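Local coordinates for protein pectinesterase (Sitophilus oryzae, PDB 4PMH) that catalyses the hydrolysis of pectin methyl esters to release methanol, and probably serves the weevil in digesting plant cell walls, at residues Pro129-Ser132 with Met133-Cys137; Leu105-Pro108 with Ala109-Pro113. All blocks are in the same frame, centred on the assembly; numbering follows the deposited sequence.

In the fold
Both contacts are local and lie in series on the excursion that leaves the parallel beta-helix after strand 101-105 and rejoins it at strand 152-154. Interaction 2 comes first: the chain turns sharply within 105-113, closing a four-residue turn before helix 113-120 begins. Interaction 1 follows at the start of helix 131-138, where 129-132 leads into the first turns. The two neither nest nor cross; their centres are about 16 Å apart and their nearest atoms about 4 Å. Interaction 2 brings the chain after strand 101-105 next to Q177, a probable substrate-binding residue, whereas interaction 1 lies within helix 131-138, whose inner side packs on strand 80-82 and helix 113-120, away from the annotated sites.

Interaction 1: residues Pro129-Ser132 with Met133-Cys137; sequences PAYS and MYNSC
Y131 and Y134, one helical turn apart, meet as an offset edge-to-face pair. The edge of the Y134 ring is directed at the face of Y131, with the planes inclined at 61°. The closest atoms are CE1 of Y131 and CD2 of Y134, at 3.9 Å. Y131 has its CG anti to the backbone N (chi1 -176°), which carries the ring along the helix toward Y134 and N135. CB of N135 adds an apolar touch at 3.8 Å from CE2 of Y131, and the N135 amide lies within 18° of parallel to that ring. This is the first turn of helix 131-138, with A130 as the N-cap residue. Successive i to i+4 bonds start with Y134 N to A130 O at 3.2 Å and continue with N135 N to Y131 O. The inner side is closely packed: A130, M133 and Y134 all lean on Y81 of strand 80-82, Y134 also stacks with F124, and C137 is tied to C148 by a disulfide. By contrast, S132 and S136 lie on the solvent side. There a water donates to S132 O and accepts a weak hydrogen bond from N135 ND2, while S136 OG turns back to donate to M133 O at 2.9 Å, from the same face of that carbonyl as C137 N.

Interaction 2: residues Leu105-Pro108 with Ala109-Pro113; sequences LNMP and AQTTP
P108 O is gripped twice by T111, through the side-chain hydroxyl and through the backbone amide. OG1 of T111 donates to P108 O at 2.7 Å, tilted only 18° from the carbonyl plane. T111 N reaches the same P108 O at 3.1 Å from well above that plane, 62° out of it. The hydroxyl is brought there by chi1 of -60°, which sets OG1 beside T111's own backbone N and anti to its carbonyl carbon, so both donors face back across the turn. From this position OG1 also lies over a face of the proline ring, 3.2 Å from P108 CD, and 3.7 Å from CG of M107. P108 to T111 form a type I beta turn, with A109 and Q110 at its corners, in the loop that links strand 101-105 of the parallel beta-helix to helix 113-120. A valine in place of T111 would probably leave P108 O with the backbone amide as its one remaining donor from this turn, weakening the hold on the proline carbonyl. OE1 of Q110 comes in beside CB of P108, much nearer the ring plane than OG1, at 3.6 Å from that CB; the Q110 chain bends at chi2, bringing its amide back beside P108. NE2 of that amide donates to OE1 of Q177, a probable substrate-binding residue by analogy with related pectinesterases, and A109 has a backbone hydrogen bond to Q177. The turn therefore probably lies beside the active site, with the side chain of A109 about 7 Å from that of D200, the likely proton donor. M107, just before the turn, packs on Y116 and L119 of helix 113-120.

Interaction 1: residues Pro129-Ser132 with Met133-Cys137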
loop_
_atom_site.group_PDB
_atom_site.type_symbol
_atom_site.label_atom_id
_atom_site.label_comp_id
_atom_site.label_asym_id
_atom_site.label_seq_id
_atom_site.Cartn_x
_atom_site.Cartn_y
_atom_site.Cartn_z
ATOM N N PRO A 129 -25.102 0.305 -2.569
ATOM C CA PRO A 129 -24.366 0.670 -1.357
ATOM C C PRO A 129 -23.074 1.459 -1.558
ATOM O O PRO A 129 -22.723 2.227 -0.680
ATOM C CB PRO A 129 -24.087 -0.681 -0.676
ATOM C CG PRO A 129 -24.313 -1.711 -1.725
ATOM C CD PRO A 129 -25.338 -1.147 -2.654
ATOM N N ALA A 130 -22.387 1.311 -2.688
ATOM C CA ALA A 130 -21.166 2.113 -2.943
ATOM C C ALA A 130 -21.403 3.373 -3.784
ATOM O O ALA A 130 -20.434 4.007 -4.255
ATOM C CB ALA A 130 -20.089 1.257 -3.595
ATOM N N TYR A 131 -22.668 3.763 -3.955
ATOM C CA TYR A 131 -22.992 4.868 -4.855
ATOM C C TYR A 131 -22.372 6.188 -4.378
ATOM O O TYR A 131 -21.877 6.976 -5.190
ATOM C CB TYR A 131 -24.515 5.010 -5.035
ATOM C CG TYR A 131 -24.877 6.087 -6.039
ATOM C CD1 TYR A 131 -24.851 5.830 -7.401
ATOM C CD2 TYR A 131 -25.194 7.368 -5.625
ATOM C CE1 TYR A 131 -25.156 6.824 -8.323
ATOM C CE2 TYR A 131 -25.503 8.364 -6.541
ATOM C CZ TYR A 131 -25.478 8.085 -7.875
ATOM O OH TYR A 131 -25.795 9.066 -8.784
ATOM N N SER A 132 -22.376 6.416 -3.067
ATOM C CA SER A 132 -21.812 7.650 -2.514
ATOM C C SER A 132 -20.309 7.771 -2.809
ATOM O O SER A 132 -19.818 8.863 -3.121
ATOM C CB SER A 132 -22.097 7.768 -1.016
ATOM O OG SER A 132 -21.696 6.592 -0.316
ATOM N N MET A 133 -19.583 6.655 -2.764
ATOM C CA MET A 133 -18.170 6.680 -3.173
ATOM C C MET A 133 -18.048 7.106 -4.638
ATOM O O MET A 133 -17.299 8.022 -4.954
ATOM C CB MET A 133 -17.494 5.320 -2.971
ATOM C CG MET A 133 -17.349 4.911 -1.519
ATOM S SD MET A 133 -16.815 3.193 -1.335
ATOM C CE MET A 133 -15.162 3.251 -2.019
ATOM N N TYR A 134 -18.780 6.427 -5.522
ATOM C CA TYR A 134 -18.756 6.754 -6.962
ATOM C C TYR A 134 -19.137 8.224 -7.211
ATOM O O TYR A 134 -18.412 8.985 -7.902
ATOM C CB TYR A 134 -19.654 5.784 -7.758
ATOM C CG TYR A 134 -20.073 6.339 -9.104
ATOM C CD1 TYR A 134 -19.158 6.445 -10.146
ATOM C CD2 TYR A 134 -21.365 6.803 -9.318
ATOM C CE1 TYR A 134 -19.518 6.984 -11.373
ATOM C CE2 TYR A 134 -21.737 7.341 -10.550
ATOM C CZ TYR A 134 -20.805 7.433 -11.570
ATOM O OH TYR A 134 -21.160 7.955 -12.808
ATOM N N ASN A 135 -20.253 8.632 -6.620
ATOM C CA ASN A 135 -20.754 9.984 -6.797
ATOM C C ASN A 135 -19.783 11.064 -6.295
ATOM O O ASN A 135 -19.640 12.116 -6.917
ATOM C CB ASN A 135 -22.131 10.149 -6.150
ATOM C CG ASN A 135 -22.740 11.516 -6.436
ATOM O OD1 ASN A 135 -22.702 12.007 -7.573
ATOM N ND2 ASN A 135 -23.291 12.142 -5.407
ATOM N N SER A 136 -19.089 10.794 -5.194
ATOM C CA SER A 136 -18.111 11.744 -4.668
ATOM C C SER A 136 -16.937 11.936 -5.626
ATOM O O SER A 136 -16.382 13.020 -5.708
ATOM C CB SER A 136 -17.589 11.308 -3.296
ATOM O OG SER A 136 -16.568 10.343 -3.450
ATOM N N CYS A 137 -16.558 10.896 -6.361
ATOM C CA CYS A 137 -15.565 11.030 -7.410
ATOM C C CYS A 137 -16.159 11.643 -8.690
ATOM O O CYS A 137 -15.533 12.497 -9.331
ATOM C CB CYS A 137 -14.943 9.675 -7.711
ATOM S SG CYS A 137 -14.030 9.040 -6.288
HETATM O O HOH W 1 -21.476 11.328 -2.606
#

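Interaction 2: residues Leu105-Pro108 with Ala109-Pro113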
loop_
_atom_site.group_PDB
_atom_site.type_symbol
_atom_site.label_atom_id
_atom_site.label_comp_id
_atom_site.label_asym_id
_atom_site.label_seq_id
_atom_site.Cartn_x
_atom_site.Cartn_y
_atom_site.Cartn_z
ATOM N N LEU A 105 -7.267 -1.013 -14.785
ATOM C CA LEU A 105 -7.686 0.182 -15.521
ATOM C C LEU A 105 -6.491 1.102 -15.689
ATOM O O LEU A 105 -5.541 0.999 -14.921
ATOM C CB LEU A 105 -8.774 0.924 -14.748
ATOM C CG LEU A 105 -10.177 0.341 -14.727
ATOM C CD1 LEU A 105 -11.034 1.067 -13.712
ATOM C CD2 LEU A 105 -10.803 0.423 -16.110
ATOM N N ASN A 106 -6.529 1.959 -16.714
ATOM C CA ASN A 106 -5.566 3.069 -16.893
ATOM C C ASN A 106 -6.316 4.318 -16.446
ATOM O O ASN A 106 -7.061 4.926 -17.220
ATOM C CB ASN A 106 -5.137 3.188 -18.369
ATOM C CG ASN A 106 -4.100 4.289 -18.624
ATOM O OD1 ASN A 106 -3.911 5.215 -17.837
ATOM N ND2 ASN A 106 -3.455 4.206 -19.787
ATOM N N MET A 107 -6.150 4.678 -15.179
ATOM C CA MET A 107 -6.989 5.695 -14.563
ATOM C C MET A 107 -6.180 6.486 -13.561
ATOM O O MET A 107 -6.250 6.227 -12.350
ATOM C CB MET A 107 -8.206 5.054 -13.885
ATOM C CG MET A 107 -9.275 6.069 -13.470
ATOM S SD MET A 107 -10.836 5.301 -12.978
ATOM C CE MET A 107 -10.438 4.689 -11.346
ATOM N N PRO A 108 -5.399 7.457 -14.056
ATOM C CA PRO A 108 -4.622 8.308 -13.153
ATOM C C PRO A 108 -5.460 9.318 -12.358
ATOM O O PRO A 108 -6.640 9.533 -12.649
ATOM C CB PRO A 108 -3.665 9.043 -14.106
ATOM C CG PRO A 108 -4.433 9.146 -15.395
ATOM C CD PRO A 108 -5.225 7.847 -15.473
ATOM N N ALA A 109 -4.831 9.931 -11.359
ATOM C CA ALA A 109 -5.450 11.035 -10.606
ATOM C C ALA A 109 -5.880 12.169 -11.540
ATOM O O ALA A 109 -6.818 12.914 -11.230
ATOM C CB ALA A 109 -4.490 11.586 -9.577
ATOM N N GLN A 110 -5.185 12.287 -12.669
ATOM C CA GLN A 110 -5.407 13.381 -13.617
ATOM C C GLN A 110 -6.635 13.150 -14.497
ATOM O O GLN A 110 -7.036 14.037 -15.259
ATOM C CB GLN A 110 -4.133 13.590 -14.454
ATOM C CG GLN A 110 -2.956 14.213 -13.691
ATOM C CD GLN A 110 -2.320 13.315 -12.621
ATOM O OE1 GLN A 110 -2.331 12.073 -12.707
ATOM N NE2 GLN A 110 -1.725 13.951 -11.618
ATOM N N THR A 111 -7.229 11.958 -14.411
ATOM C CA THR A 111 -8.467 11.662 -15.102
ATOM C C THR A 111 -9.532 12.716 -14.852
ATOM O O THR A 111 -9.784 13.111 -13.714
ATOM C CB THR A 111 -9.024 10.296 -14.643
ATOM O OG1 THR A 111 -8.066 9.276 -14.931
ATOM C CG2 THR A 111 -10.309 9.969 -15.356
ATOM N N THR A 112 -10.197 13.165 -15.906
ATOM C CA THR A 112 -11.279 14.095 -15.685
ATOM C C THR A 112 -12.490 13.339 -15.170
ATOM O O THR A 112 -12.665 12.174 -15.475
ATOM C CB THR A 112 -11.695 14.861 -16.957
ATOM O OG1 THR A 112 -12.356 13.972 -17.848
ATOM C CG2 THR A 112 -10.496 15.494 -17.630
ATOM N N PRO A 113 -13.341 14.013 -14.382
ATOM C CA PRO A 113 -14.582 13.391 -13.943
ATOM C C PRO A 113 -15.493 12.893 -15.049
ATOM O O PRO A 113 -16.135 11.859 -14.869
ATOM C CB PRO A 113 -15.257 14.498 -13.142
ATOM C CG PRO A 113 -14.100 15.211 -12.545
ATOM C CD PRO A 113 -13.080 15.256 -13.648
#